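Local coordinates for L-arabinose ABC transporter, periplasmic L-arabinose-binding protein (Burkholderia thailandensis, PDB 4KZK) that probably captures L-arabinose in the periplasm for uptake by an ABC transporter, and binds beta-D-galactopyranose in its sugar pocket, at residues 280-289 against 318-326; 80-88 against 108-117. One frame throughout, in Å; residues are numbered along the deposited sequence. Where two conformers were deposited one is given.

Contact 1: residues 280-289 against 318-326; sequences PTGFFGSILL and TSGTLITRA
The one antiparallel junction in an otherwise parallel sheet is made by strand 283-288 and the last strand of the chain, with Ser-286 facing Ile-323 and Leu-288 facing Thr-321 as hydrogen-bonded pairs. Ser-286 N gives to Ile-323 O at 2.9 Å, and Ile-323 N returns an almost straight bond to Ser-286 O, 2.8 Å and 173° at the hydrogen. Arg-325, its chain extended from CG to NE, reaches across to strand 283-288 and presents NH1 and NH2 end-on to a single acceptor, Phe-283 O, which lies close to the guanidinium plane; NH1 makes the shorter bond, 2.8 Å. Pro-280 CB covers one face of that guanidinium, and NH1 also gives to a water that accepts from Arg-325 N and donates to Phe-284 O. In this periplasmic sugar-binding fold strand 315-324 sits between strand 139-142 and strand 283-288, parallel to the first and antiparallel to the second, consistent with a crossover between the two lobes. Leu-289 touches the bound galactose. On the face of Leu-288 and Ile-323, Leu-288 CB meets Ile-323 CG2 at 3.9 Å, with helix 328-334 packed over both. Ser-286 OG, on the same face, is hydrogen-bonded to Asp-240 OD1. On the other face, Ile-287 CD1 lies 4.1 Å from Leu-322 CB, the two side chains crossing at about a right angle against helix 144-161.

Contact 2: residues 80-88 against 108-117; sequences VSTALDSLA and IAAKAKRYGM
Asp-85 OD1 is gripped by two donors from 108-117, Lys-111 NZ in a salt bridge and Tyr-115 OH in a hydrogen bond, each at 2.8 Å. They arrive from opposite faces of the carboxylate plane, the ammonium on the syn side. Together they should stabilise the charged carboxylate. The helix segments 80-88 and 108-114 run almost parallel, 12° apart, as successive connections of the Rossmann-like beta-alpha-beta fold, in which each helix leads into the next parallel strand. Lys-111 gets to the acid by a bend at chi3 (-82°), which swings NZ across toward helix 80-88; there it also makes a weak bond to Ser-81 OG. Its aliphatic part lies over Leu-84, with Lys-111 CD only 3.5 Å from Leu-84 CB, a tight fit. Deeper in, Val-80 CG1 meets Ile-108 CG1 at 3.9 Å, next to Ile-97 and Leu-119 of the sheet. Helix 105-114 closes in a Schellman motif, with Gly-116 at positive phi, and the chain turns so that Met-117 enters between the helices, Met-117 SD 3.7 Å from Leu-87 CB. The Tyr-115 ring takes Ala-88 on one face while its hydroxyl edge serves the acid. This is a CH-pi contact, in which Ala-88 CB stands 3.5 Å from the centroid of the Tyr-115 ring and 19° off its normal.

Overall arrangement
Contact 2 comes first along the chain and is complete before contact 1 begins. Their centres lie 37 Å apart, with about 20 Å between nearest atoms, on opposite sides of the chain's centre. Contact 2 is helix-on-helix packing against the parallel strands 68-73, 94-98 and 118-122, whereas contact 1 is strand pairing within the middle of the strand order, where 315-324 lies between 139-142 and 283-288. The sugar sits close to contact 1 through Leu-289, while the side chain of Val-80, in contact 2, is about 14 Å from it. One contact therefore borders the ligand pocket, and the other builds an outer layer of the same fold.

Contact 1: residues 280-289 against 318-326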
loop_
_atom_site.group_PDB
_atom_site.type_symbol
_atom_site.label_atom_id
_atom_site.label_comp_id
_atom_site.label_asym_id
_atom_site.label_seq_id
_atom_site.Cartn_x
_atom_site.Cartn_y
_atom_site.Cartn_z
ATOM N N PRO A 280 6.667 7.019 -22.202
ATOM C CA PRO A 280 6.815 6.204 -21.004
ATOM C C PRO A 280 7.866 6.762 -20.041
ATOM O O PRO A 280 8.836 7.386 -20.452
ATOM C CB PRO A 280 7.230 4.827 -21.551
ATOM C CG PRO A 280 6.745 4.810 -22.959
ATOM C CD PRO A 280 6.772 6.224 -23.441
ATOM N N THR A 281 7.615 6.573 -18.754
ATOM C CA THR A 281 8.505 6.980 -17.680
ATOM C C THR A 281 9.156 5.741 -17.087
ATOM O O THR A 281 8.783 4.595 -17.418
ATOM C CB THR A 281 7.695 7.662 -16.559
ATOM O OG1 THR A 281 6.819 6.687 -15.967
ATOM C CG2 THR A 281 6.855 8.801 -17.114
ATOM N N GLY A 282 10.081 5.978 -16.170
ATOM C CA GLY A 282 10.765 4.931 -15.426
ATOM C C GLY A 282 9.888 4.104 -14.510
ATOM O O GLY A 282 10.351 3.099 -13.984
ATOM N N PHE A 283 8.629 4.516 -14.312
ATOM C CA PHE A 283 7.647 3.685 -13.638
ATOM C C PHE A 283 7.183 2.619 -14.642
ATOM O O PHE A 283 6.351 2.891 -15.523
ATOM C CB PHE A 283 6.494 4.534 -13.155
ATOM C CG PHE A 283 5.567 3.815 -12.225
ATOM C CD1 PHE A 283 4.583 2.984 -12.712
ATOM C CD2 PHE A 283 5.707 3.954 -10.850
ATOM C CE1 PHE A 283 3.729 2.329 -11.855
ATOM C CE2 PHE A 283 4.851 3.294 -9.984
ATOM C CZ PHE A 283 3.872 2.465 -10.491
ATOM N N PHE A 284 7.748 1.422 -14.487
ATOM C CA PHE A 284 7.630 0.358 -15.467
ATOM C C PHE A 284 6.402 -0.507 -15.203
ATOM O O PHE A 284 5.730 -0.974 -16.111
ATOM C CB PHE A 284 8.890 -0.495 -15.425
ATOM C CG PHE A 284 8.762 -1.763 -16.190
ATOM C CD1 PHE A 284 8.747 -1.752 -17.557
ATOM C CD2 PHE A 284 8.616 -2.971 -15.526
ATOM C CE1 PHE A 284 8.594 -2.935 -18.263
ATOM C CE2 PHE A 284 8.442 -4.146 -16.222
ATOM C CZ PHE A 284 8.442 -4.130 -17.594
ATOM N N GLY A 285 6.114 -0.759 -13.941
ATOM C CA GLY A 285 5.019 -1.666 -13.619
ATOM C C GLY A 285 4.567 -1.515 -12.189
ATOM O O GLY A 285 5.137 -0.733 -11.429
ATOM N N SER A 286 3.535 -2.285 -11.823
ATOM C CA SER A 286 3.016 -2.275 -10.461
ATOM C C SER A 286 2.399 -3.606 -10.132
ATOM O O SER A 286 1.885 -4.279 -11.026
ATOM C CB SER A 286 1.958 -1.173 -10.337
ATOM O OG SER A 286 1.409 -1.101 -9.044
ATOM N N ILE A 287 2.412 -3.999 -8.861
ATOM C CA ILE A 287 1.673 -5.207 -8.481
ATOM C C ILE A 287 0.240 -4.795 -8.171
ATOM O O ILE A 287 -0.024 -4.077 -7.176
ATOM C CB ILE A 287 2.303 -5.954 -7.282
ATOM C CG1 ILE A 287 3.790 -6.238 -7.500
ATOM C CG2 ILE A 287 1.506 -7.225 -6.994
ATOM C CD1 ILE A 287 4.091 -7.023 -8.760
ATOM N N LEU A 288 -0.663 -5.230 -9.039
ATOM C CA LEU A 288 -2.066 -4.923 -8.958
ATOM C C LEU A 288 -2.672 -5.677 -7.782
ATOM O O LEU A 288 -2.609 -6.910 -7.748
ATOM C CB LEU A 288 -2.776 -5.332 -10.251
ATOM C CG LEU A 288 -4.285 -5.142 -10.282
ATOM C CD1 LEU A 288 -4.677 -3.669 -10.229
ATOM C CD2 LEU A 288 -4.905 -5.794 -11.521
ATOM N N LEU A 289 -3.214 -4.923 -6.841
ATOM C CA LEU A 289 -3.998 -5.456 -5.731
ATOM C C LEU A 289 -5.502 -5.397 -6.020
ATOM O O LEU A 289 -5.958 -4.795 -6.997
ATOM C CB LEU A 289 -3.686 -4.657 -4.464
ATOM C CG LEU A 289 -2.216 -4.604 -4.043
ATOM C CD1 LEU A 289 -2.107 -3.766 -2.784
ATOM C CD2 LEU A 289 -1.558 -5.962 -3.843
ATOM N N THR A 318 -4.120 -10.939 1.159
ATOM C CA THR A 318 -4.494 -10.976 -0.254
ATOM C C THR A 318 -3.295 -10.933 -1.201
ATOM O O THR A 318 -2.172 -10.642 -0.814
ATOM C CB THR A 318 -5.418 -9.805 -0.579
ATOM O OG1 THR A 318 -4.698 -8.568 -0.451
ATOM C CG2 THR A 318 -6.674 -9.818 0.326
ATOM N N SER A 319 -3.552 -11.268 -2.457
ATOM C CA SER A 319 -2.501 -11.452 -3.443
ATOM C C SER A 319 -2.586 -10.439 -4.567
ATOM O O SER A 319 -3.570 -9.710 -4.694
ATOM C CB SER A 319 -2.595 -12.868 -4.032
ATOM O OG SER A 319 -2.274 -13.857 -3.052
ATOM N N GLY A 320 -1.557 -10.427 -5.395
ATOM C CA GLY A 320 -1.468 -9.500 -6.500
ATOM C C GLY A 320 -0.834 -10.103 -7.734
ATOM O O GLY A 320 -0.264 -11.186 -7.689
ATOM N N THR A 321 -0.928 -9.375 -8.842
ATOM C CA THR A 321 -0.258 -9.770 -10.069
ATOM C C THR A 321 0.347 -8.556 -10.755
ATOM O O THR A 321 -0.157 -7.426 -10.634
ATOM C CB THR A 321 -1.194 -10.458 -11.075
ATOM O OG1 THR A 321 -2.190 -9.524 -11.490
ATOM C CG2 THR A 321 -1.852 -11.691 -10.464
ATOM N N LEU A 322 1.427 -8.795 -11.479
ATOM C CA LEU A 322 2.129 -7.708 -12.140
ATOM C C LEU A 322 1.330 -7.124 -13.292
ATOM O O LEU A 322 0.821 -7.873 -14.129
ATOM C CB LEU A 322 3.482 -8.191 -12.654
ATOM C CG LEU A 322 4.221 -7.203 -13.549
ATOM C CD1 LEU A 322 4.697 -6.030 -12.722
ATOM C CD2 LEU A 322 5.356 -7.902 -14.279
ATOM N N ILE A 323 1.250 -5.792 -13.340
ATOM C CA ILE A 323 0.734 -5.078 -14.509
ATOM C C ILE A 323 1.796 -4.119 -15.014
ATOM O O ILE A 323 2.563 -3.540 -14.246
ATOM C CB ILE A 323 -0.601 -4.354 -14.274
ATOM C CG1 ILE A 323 -0.527 -3.316 -13.152
ATOM C CG2 ILE A 323 -1.706 -5.379 -14.020
ATOM C CD1 ILE A 323 -1.791 -2.470 -13.080
ATOM N N THR A 324 1.824 -3.990 -16.329
ATOM C CA THR A 324 2.640 -3.038 -17.032
ATOM C C THR A 324 1.737 -2.322 -18.050
ATOM O O THR A 324 0.558 -2.566 -18.112
ATOM C CB THR A 324 3.750 -3.768 -17.803
ATOM O OG1 THR A 324 3.151 -4.529 -18.852
ATOM C CG2 THR A 324 4.582 -4.662 -16.873
ATOM N N ARG A 325 2.309 -1.433 -18.870
ATOM C CA ARG A 325 1.545 -0.776 -19.914
ATOM C C ARG A 325 0.859 -1.785 -20.831
ATOM O O ARG A 325 -0.219 -1.499 -21.341
ATOM C CB ARG A 325 2.445 0.163 -20.705
ATOM C CG ARG A 325 2.837 1.411 -19.912
ATOM C CD ARG A 325 3.965 2.217 -20.533
ATOM N NE ARG A 325 4.260 3.401 -19.716
ATOM C CZ ARG A 325 4.966 3.393 -18.588
ATOM N NH1 ARG A 325 5.489 2.258 -18.113
ATOM N NH2 ARG A 325 5.151 4.522 -17.913
ATOM N N ALA A 326 1.461 -2.955 -21.028
ATOM C CA ALA A 326 0.958 -3.925 -22.009
ATOM C C ALA A 326 -0.313 -4.667 -21.566
ATOM O O ALA A 326 -1.135 -5.062 -22.404
ATOM C CB ALA A 326 2.043 -4.940 -22.305
HETATM O O HOH W 1 5.123 -0.538 -18.676
#

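Contact 2: residues 80-88 against 108-117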
loop_
_atom_site.group_PDB
_atom_site.type_symbol
_atom_site.label_atom_id
_atom_site.label_comp_id
_atom_site.label_asym_id
_atom_site.label_seq_id
_atom_site.Cartn_x
_atom_site.Cartn_y
_atom_site.Cartn_z
ATOM N N VAL A 80 -8.230 10.544 13.947
ATOM C CA VAL A 80 -8.813 9.230 14.241
ATOM C C VAL A 80 -9.786 9.343 15.418
ATOM O O VAL A 80 -10.902 8.832 15.371
ATOM C CB VAL A 80 -7.746 8.153 14.563
ATOM C CG1 VAL A 80 -8.416 6.855 15.017
ATOM C CG2 VAL A 80 -6.838 7.888 13.355
ATOM N N SER A 81 -9.353 10.019 16.479
ATOM C CA SER A 81 -10.186 10.190 17.666
ATOM C C SER A 81 -11.493 10.906 17.315
ATOM O O SER A 81 -12.574 10.480 17.735
ATOM C CB SER A 81 -9.391 10.922 18.768
ATOM O OG SER A 81 -10.105 10.982 19.990
ATOM N N THR A 82 -11.396 11.967 16.522
ATOM C CA THR A 82 -12.606 12.701 16.150
ATOM C C THR A 82 -13.451 11.889 15.181
ATOM O O THR A 82 -14.671 11.981 15.211
ATOM C CB THR A 82 -12.291 14.102 15.614
ATOM O OG1 THR A 82 -11.485 14.012 14.436
ATOM C CG2 THR A 82 -11.546 14.906 16.692
ATOM N N ALA A 83 -12.822 11.040 14.369
ATOM C CA ALA A 83 -13.602 10.209 13.445
ATOM C C ALA A 83 -14.468 9.222 14.223
ATOM O O ALA A 83 -15.636 9.012 13.907
ATOM C CB ALA A 83 -12.682 9.456 12.501
ATOM N N LEU A 84 -13.900 8.605 15.238
ATOM C CA LEU A 84 -14.642 7.649 16.040
ATOM C C LEU A 84 -15.748 8.350 16.843
ATOM O O LEU A 84 -16.850 7.799 16.968
ATOM C CB LEU A 84 -13.697 6.890 16.968
ATOM C CG LEU A 84 -12.521 6.123 16.346
ATOM C CD1 LEU A 84 -11.667 5.509 17.455
ATOM C CD2 LEU A 84 -12.970 5.108 15.306
ATOM N N ASP A 85 -15.483 9.567 17.334
ATOM C CA ASP A 85 -16.516 10.363 18.003
ATOM C C ASP A 85 -17.673 10.608 17.042
ATOM O O ASP A 85 -18.851 10.502 17.423
ATOM C CB ASP A 85 -15.964 11.727 18.440
ATOM C CG ASP A 85 -14.953 11.643 19.567
ATOM O OD1 ASP A 85 -14.795 10.582 20.209
ATOM O OD2 ASP A 85 -14.321 12.696 19.808
ATOM N N SER A 86 -17.353 10.983 15.805
ATOM C CA SER A 86 -18.399 11.290 14.815
ATOM C C SER A 86 -19.244 10.062 14.509
ATOM O O SER A 86 -20.475 10.153 14.373
ATOM C CB SER A 86 -17.802 11.854 13.512
ATOM O OG SER A 86 -18.828 12.379 12.655
ATOM N N LEU A 87 -18.577 8.919 14.371
ATOM C CA LEU A 87 -19.261 7.665 14.102
ATOM C C LEU A 87 -20.193 7.292 15.244
ATOM O O LEU A 87 -21.336 6.862 14.990
ATOM C CB LEU A 87 -18.250 6.553 13.807
ATOM C CG LEU A 87 -17.513 6.684 12.470
ATOM C CD1 LEU A 87 -16.403 5.642 12.373
ATOM C CD2 LEU A 87 -18.480 6.557 11.307
ATOM N N ALA A 88 -19.758 7.513 16.482
ATOM C CA ALA A 88 -20.615 7.260 17.642
ATOM C C ALA A 88 -21.813 8.215 17.694
ATOM O O ALA A 88 -22.943 7.792 17.977
ATOM C CB ALA A 88 -19.804 7.315 18.917
ATOM N N ILE A 108 -7.846 3.045 19.982
ATOM C CA ILE A 108 -8.917 2.821 19.028
ATOM C C ILE A 108 -9.862 1.728 19.542
ATOM O O ILE A 108 -11.085 1.870 19.506
ATOM C CB ILE A 108 -8.358 2.465 17.631
ATOM C CG1 ILE A 108 -7.594 3.667 17.051
ATOM C CG2 ILE A 108 -9.459 2.012 16.686
ATOM C CD1 ILE A 108 -6.721 3.333 15.849
ATOM N N ALA A 109 -9.284 0.648 20.037
ATOM C CA ALA A 109 -10.056 -0.474 20.521
ATOM C C ALA A 109 -10.893 -0.068 21.728
ATOM O O ALA A 109 -12.075 -0.446 21.836
ATOM C CB ALA A 109 -9.127 -1.624 20.868
ATOM N N ALA A 110 -10.290 0.689 22.632
ATOM C CA ALA A 110 -10.996 1.103 23.840
ATOM C C ALA A 110 -12.181 2.008 23.505
ATOM O O ALA A 110 -13.273 1.854 24.064
ATOM C CB ALA A 110 -10.052 1.794 24.813
ATOM N N LYS A 111 -11.984 2.953 22.594
ATOM C CA LYS A 111 -13.073 3.858 22.224
ATOM C C LYS A 111 -14.187 3.132 21.483
ATOM O O LYS A 111 -15.359 3.367 21.739
ATOM C CB LYS A 111 -12.561 5.058 21.412
ATOM C CG LYS A 111 -13.677 5.973 20.917
ATOM C CD LYS A 111 -13.140 7.286 20.354
ATOM C CE LYS A 111 -12.855 8.275 21.468
ATOM N NZ LYS A 111 -12.341 9.571 20.967
ATOM N N ALA A 112 -13.825 2.267 20.538
ATOM C CA ALA A 112 -14.823 1.516 19.793
ATOM C C ALA A 112 -15.699 0.710 20.754
ATOM O O ALA A 112 -16.926 0.641 20.585
ATOM C CB ALA A 112 -14.143 0.603 18.772
ATOM N N LYS A 113 -15.064 0.099 21.757
ATOM C CA LYS A 113 -15.767 -0.701 22.757
ATOM C C LYS A 113 -16.716 0.175 23.578
ATOM O O LYS A 113 -17.875 -0.178 23.771
ATOM C CB LYS A 113 -14.767 -1.417 23.674
ATOM N N ARG A 114 -16.223 1.316 24.049
ATOM C CA ARG A 114 -17.044 2.278 24.793
ATOM C C ARG A 114 -18.300 2.676 24.014
ATOM O O ARG A 114 -19.408 2.765 24.580
ATOM C CB ARG A 114 -16.217 3.528 25.107
ATOM N N TYR A 115 -18.117 2.893 22.710
ATOM C CA TYR A 115 -19.173 3.398 21.835
ATOM C C TYR A 115 -20.016 2.306 21.177
ATOM O O TYR A 115 -20.886 2.610 20.351
ATOM C CB TYR A 115 -18.566 4.262 20.727
ATOM C CG TYR A 115 -18.002 5.609 21.134
ATOM C CD1 TYR A 115 -18.517 6.336 22.209
ATOM C CD2 TYR A 115 -16.987 6.190 20.381
ATOM C CE1 TYR A 115 -18.006 7.584 22.539
ATOM C CE2 TYR A 115 -16.483 7.438 20.700
ATOM C CZ TYR A 115 -16.984 8.129 21.778
ATOM O OH TYR A 115 -16.449 9.368 22.064
ATOM N N GLY A 116 -19.764 1.043 21.507
ATOM C CA GLY A 116 -20.532 -0.059 20.935
ATOM C C GLY A 116 -20.331 -0.251 19.442
ATOM O O GLY A 116 -21.286 -0.525 18.706
ATOM N N MET A 117 -19.085 -0.102 18.992
ATOM C CA MET A 117 -18.736 -0.291 17.590
ATOM C C MET A 117 -17.791 -1.475 17.482
ATOM O O MET A 117 -16.738 -1.469 18.104
ATOM C CB MET A 117 -18.051 0.971 17.040
ATOM C CG MET A 117 -18.965 2.179 16.900
ATOM S SD MET A 117 -18.226 3.535 15.972
ATOM C CE MET A 117 -17.208 4.284 17.237
#